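GCN5-related N-acetyltransferase (Sphaerobacter thermophilus, PDB 3TT2) probably transfers acyl groups, other than amino-acyl groups, to an acceptor substrate. Local coordinates at residues 185-190 against 221-226. Sequence-based numbering, arbitrary orientation.
Sequences RATYEA and ELWLLA
T187 meets L225 and W223 where helix 184-194 lies against strand 223-228. All three side chains are buried, and T187 is the sole residue of 185-190 that touches 221-226.

The contact is van der Waals. T187 OG1 sits by the forked end of L225, 3.5 Å from L225 CD1 and nearly as close to L225 CD2. The two side chains cross at about a right angle. The methyl T187 CG2 comes obliquely to the six-membered ring of the indole, 4.4 Å from W223 CZ3. The T187 torsion (chi1 -77°) puts OG1 beside the backbone N, where it meets L225, and leaves CG2 as the branch directed to W223. L225 and W223 alternate with L224 along the strand, so both face the helix.

No hydrogen bond or salt bridge joins 185-190 to 221-226. The hydroxyl of T187 is hydrogen-bonded to the carbonyl O of D183, just before the helix. F178 and W209 also touch T187, and the ring of F178 meets W223 edge-to-face.

The second GNAT-family region thus packs helix 184-194 against strand 223-228, with I234 of the neighbouring strand 233-243 touching L225, consistent with an alpha-beta sandwich. With OG1 already bonded to D183, T187 can enter an apolar interface without a polar partner on the strand.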
ATOM      1  N   ARG A 185       1.041  -8.195  22.946  1.00 69.82           N
ATOM      2  CA  ARG A 185       0.541  -6.903  23.404  1.00 75.48           C
ATOM      3  C   ARG A 185       1.634  -5.851  23.363  1.00 74.42           C
ATOM      4  O   ARG A 185       1.391  -4.724  22.956  1.00 78.99           O
ATOM      5  CB  ARG A 185      -0.034  -7.012  24.820  1.00 81.78           C
ATOM      6  CG  ARG A 185      -0.557  -5.694  25.427  1.00 88.99           C
ATOM      7  CD  ARG A 185      -2.102  -5.615  25.432  1.00103.99           C
ATOM      8  NE  ARG A 185      -2.607  -4.322  25.911  1.00115.16           N
ATOM      9  CZ  ARG A 185      -2.898  -3.281  25.128  1.00118.49           C
ATOM     10  NH1 ARG A 185      -2.743  -3.371  23.817  1.00117.10           N
ATOM     11  NH2 ARG A 185      -3.350  -2.146  25.654  1.00118.88           N
ATOM     12  N   ALA A 186       2.838  -6.237  23.771  1.00 69.01           N
ATOM     13  CA  ALA A 186       3.958  -5.312  23.885  1.00 64.91           C
ATOM     14  C   ALA A 186       4.371  -4.764  22.533  1.00 68.15           C
ATOM     15  O   ALA A 186       4.755  -3.604  22.423  1.00 78.36           O
ATOM     16  CB  ALA A 186       5.124  -5.999  24.534  1.00 53.23           C
ATOM     17  N   THR A 187       4.304  -5.618  21.517  1.00 61.83           N
ATOM     18  CA  THR A 187       4.678  -5.270  20.155  1.00 64.81           C
ATOM     19  C   THR A 187       3.656  -4.325  19.582  1.00 71.57           C
ATOM     20  O   THR A 187       3.984  -3.328  18.948  1.00 72.90           O
ATOM     21  CB  THR A 187       4.686  -6.507  19.265  1.00 60.93           C
ATOM     22  OG1 THR A 187       5.866  -7.269  19.528  1.00 62.84           O
ATOM     23  CG2 THR A 187       4.673  -6.115  17.816  1.00 57.82           C
ATOM     24  N   TYR A 188       2.399  -4.666  19.807  1.00 74.78           N
ATOM     25  CA  TYR A 188       1.301  -3.813  19.421  1.00 72.23           C
ATOM     26  C   TYR A 188       1.414  -2.385  19.987  1.00 69.64           C
ATOM     27  O   TYR A 188       1.107  -1.418  19.295  1.00 75.43           O
ATOM     28  CB  TYR A 188      -0.009  -4.440  19.876  1.00 72.72           C
ATOM     29  CG  TYR A 188      -1.133  -3.454  19.834  1.00 81.24           C
ATOM     30  CD1 TYR A 188      -1.700  -3.087  18.622  1.00 82.98           C
ATOM     31  CD2 TYR A 188      -1.614  -2.855  21.002  1.00 79.90           C
ATOM     32  CE1 TYR A 188      -2.729  -2.174  18.569  1.00 84.24           C
ATOM     33  CE2 TYR A 188      -2.649  -1.946  20.957  1.00 76.91           C
ATOM     34  CZ  TYR A 188      -3.194  -1.605  19.736  1.00 81.98           C
ATOM     35  OH  TYR A 188      -4.218  -0.698  19.665  1.00 88.37           O
ATOM     36  N   GLU A 189       1.832  -2.256  21.242  1.00 57.69           N
ATOM     37  CA  GLU A 189       1.937  -0.940  21.873  1.00 72.05           C
ATOM     38  C   GLU A 189       3.037  -0.110  21.240  1.00 73.92           C
ATOM     39  O   GLU A 189       2.927   1.106  21.106  1.00 73.53           O
ATOM     40  CB  GLU A 189       2.201  -1.071  23.375  1.00 69.33           C
ATOM     41  CG  GLU A 189       1.010  -1.570  24.164  1.00 77.15           C
ATOM     42  CD  GLU A 189       1.337  -1.831  25.629  1.00 96.00           C
ATOM     43  OE1 GLU A 189       2.542  -1.863  25.993  1.00 98.61           O
ATOM     44  OE2 GLU A 189       0.381  -2.003  26.422  1.00105.69           O
ATOM     45  N   ALA A 190       4.109  -0.789  20.868  1.00 73.85           N
ATOM     46  CA  ALA A 190       5.261  -0.133  20.289  1.00 67.05           C
ATOM     47  C   ALA A 190       4.934   0.335  18.884  1.00 64.50           C
ATOM     48  O   ALA A 190       5.395   1.381  18.460  1.00 64.52           O
ATOM     49  CB  ALA A 190       6.428  -1.075  20.275  1.00 63.04           C
ATOM     50  N   GLU A 221       9.615 -15.368  12.386  1.00 63.83           N
ATOM     51  CA  GLU A 221      11.008 -15.234  11.971  1.00 66.12           C
ATOM     52  C   GLU A 221      11.261 -13.833  11.391  1.00 60.85           C
ATOM     53  O   GLU A 221      12.343 -13.259  11.559  1.00 61.02           O
ATOM     54  CB  GLU A 221      11.292 -16.292  10.902  1.00 85.05           C
ATOM     55  CG  GLU A 221      12.574 -17.128  11.033  1.00 99.65           C
ATOM     56  CD  GLU A 221      12.738 -18.130   9.863  1.00114.47           C
ATOM     57  OE1 GLU A 221      12.323 -19.305  10.009  1.00120.77           O
ATOM     58  OE2 GLU A 221      13.275 -17.745   8.794  1.00112.94           O
ATOM     59  N   LEU A 222      10.243 -13.302  10.712  1.00 56.36           N
ATOM     60  CA  LEU A 222      10.286 -12.009  10.023  1.00 48.71           C
ATOM     61  C   LEU A 222       9.732 -10.811  10.845  1.00 63.73           C
ATOM     62  O   LEU A 222       9.650  -9.678  10.340  1.00 59.04           O
ATOM     63  CB  LEU A 222       9.507 -12.119   8.706  1.00 49.54           C
ATOM     64  CG  LEU A 222       9.845 -13.184   7.646  1.00 54.29           C
ATOM     65  CD1 LEU A 222       8.841 -13.125   6.507  1.00 53.16           C
ATOM     66  CD2 LEU A 222      11.248 -12.998   7.116  1.00 54.52           C
ATOM     67  N   TRP A 223       9.325 -11.052  12.089  1.00 56.27           N
ATOM     68  CA  TRP A 223       8.967  -9.944  12.955  1.00 54.54           C
ATOM     69  C   TRP A 223      10.085  -9.644  13.942  1.00 53.68           C
ATOM     70  O   TRP A 223      10.276 -10.356  14.927  1.00 52.80           O
ATOM     71  CB  TRP A 223       7.700 -10.265  13.727  1.00 53.78           C
ATOM     72  CG  TRP A 223       6.496 -10.008  12.952  1.00 58.46           C
ATOM     73  CD1 TRP A 223       6.375 -10.028  11.596  1.00 62.73           C
ATOM     74  CD2 TRP A 223       5.218  -9.644  13.469  1.00 63.46           C
ATOM     75  NE1 TRP A 223       5.085  -9.713  11.236  1.00 63.03           N
ATOM     76  CE2 TRP A 223       4.357  -9.469  12.369  1.00 60.99           C
ATOM     77  CE3 TRP A 223       4.712  -9.455  14.759  1.00 71.04           C
ATOM     78  CZ2 TRP A 223       3.017  -9.118  12.518  1.00 63.87           C
ATOM     79  CZ3 TRP A 223       3.379  -9.103  14.908  1.00 68.16           C
ATOM     80  CH2 TRP A 223       2.549  -8.938  13.793  1.00 66.96           C
ATOM     81  N   LEU A 224      10.775  -8.538  13.713  1.00 53.53           N
ATOM     82  CA  LEU A 224      11.899  -8.174  14.555  1.00 56.41           C
ATOM     83  C   LEU A 224      11.568  -6.993  15.431  1.00 63.67           C
ATOM     84  O   LEU A 224      10.871  -6.063  15.022  1.00 69.06           O
ATOM     85  CB  LEU A 224      13.132  -7.850  13.728  1.00 51.54           C
ATOM     86  CG  LEU A 224      13.624  -8.975  12.836  1.00 54.63           C
ATOM     87  CD1 LEU A 224      14.905  -8.500  12.240  1.00 63.29           C
ATOM     88  CD2 LEU A 224      13.867 -10.211  13.631  1.00 56.94           C
ATOM     89  N   LEU A 225      12.081  -7.052  16.649  1.00 55.36           N
ATOM     90  CA  LEU A 225      11.889  -6.016  17.627  1.00 45.41           C
ATOM     91  C   LEU A 225      13.272  -5.533  18.050  1.00 52.68           C
ATOM     92  O   LEU A 225      14.139  -6.341  18.369  1.00 57.00           O
ATOM     93  CB  LEU A 225      11.163  -6.594  18.835  1.00 37.74           C
ATOM     94  CG  LEU A 225       9.942  -7.486  18.599  1.00 50.40           C
ATOM     95  CD1 LEU A 225       9.303  -7.873  19.930  1.00 53.62           C
ATOM     96  CD2 LEU A 225       8.930  -6.813  17.706  1.00 42.78           C
ATOM     97  N   ALA A 226      13.500  -4.224  18.026  1.00 51.63           N
ATOM     98  CA  ALA A 226      14.667  -3.685  18.695  1.00 49.03           C
ATOM     99  C   ALA A 226      14.322  -3.562  20.176  1.00 52.73           C
ATOM    100  O   ALA A 226      13.308  -2.970  20.560  1.00 57.92           O
ATOM    101  CB  ALA A 226      15.074  -2.367  18.109  1.00 44.22           C
TER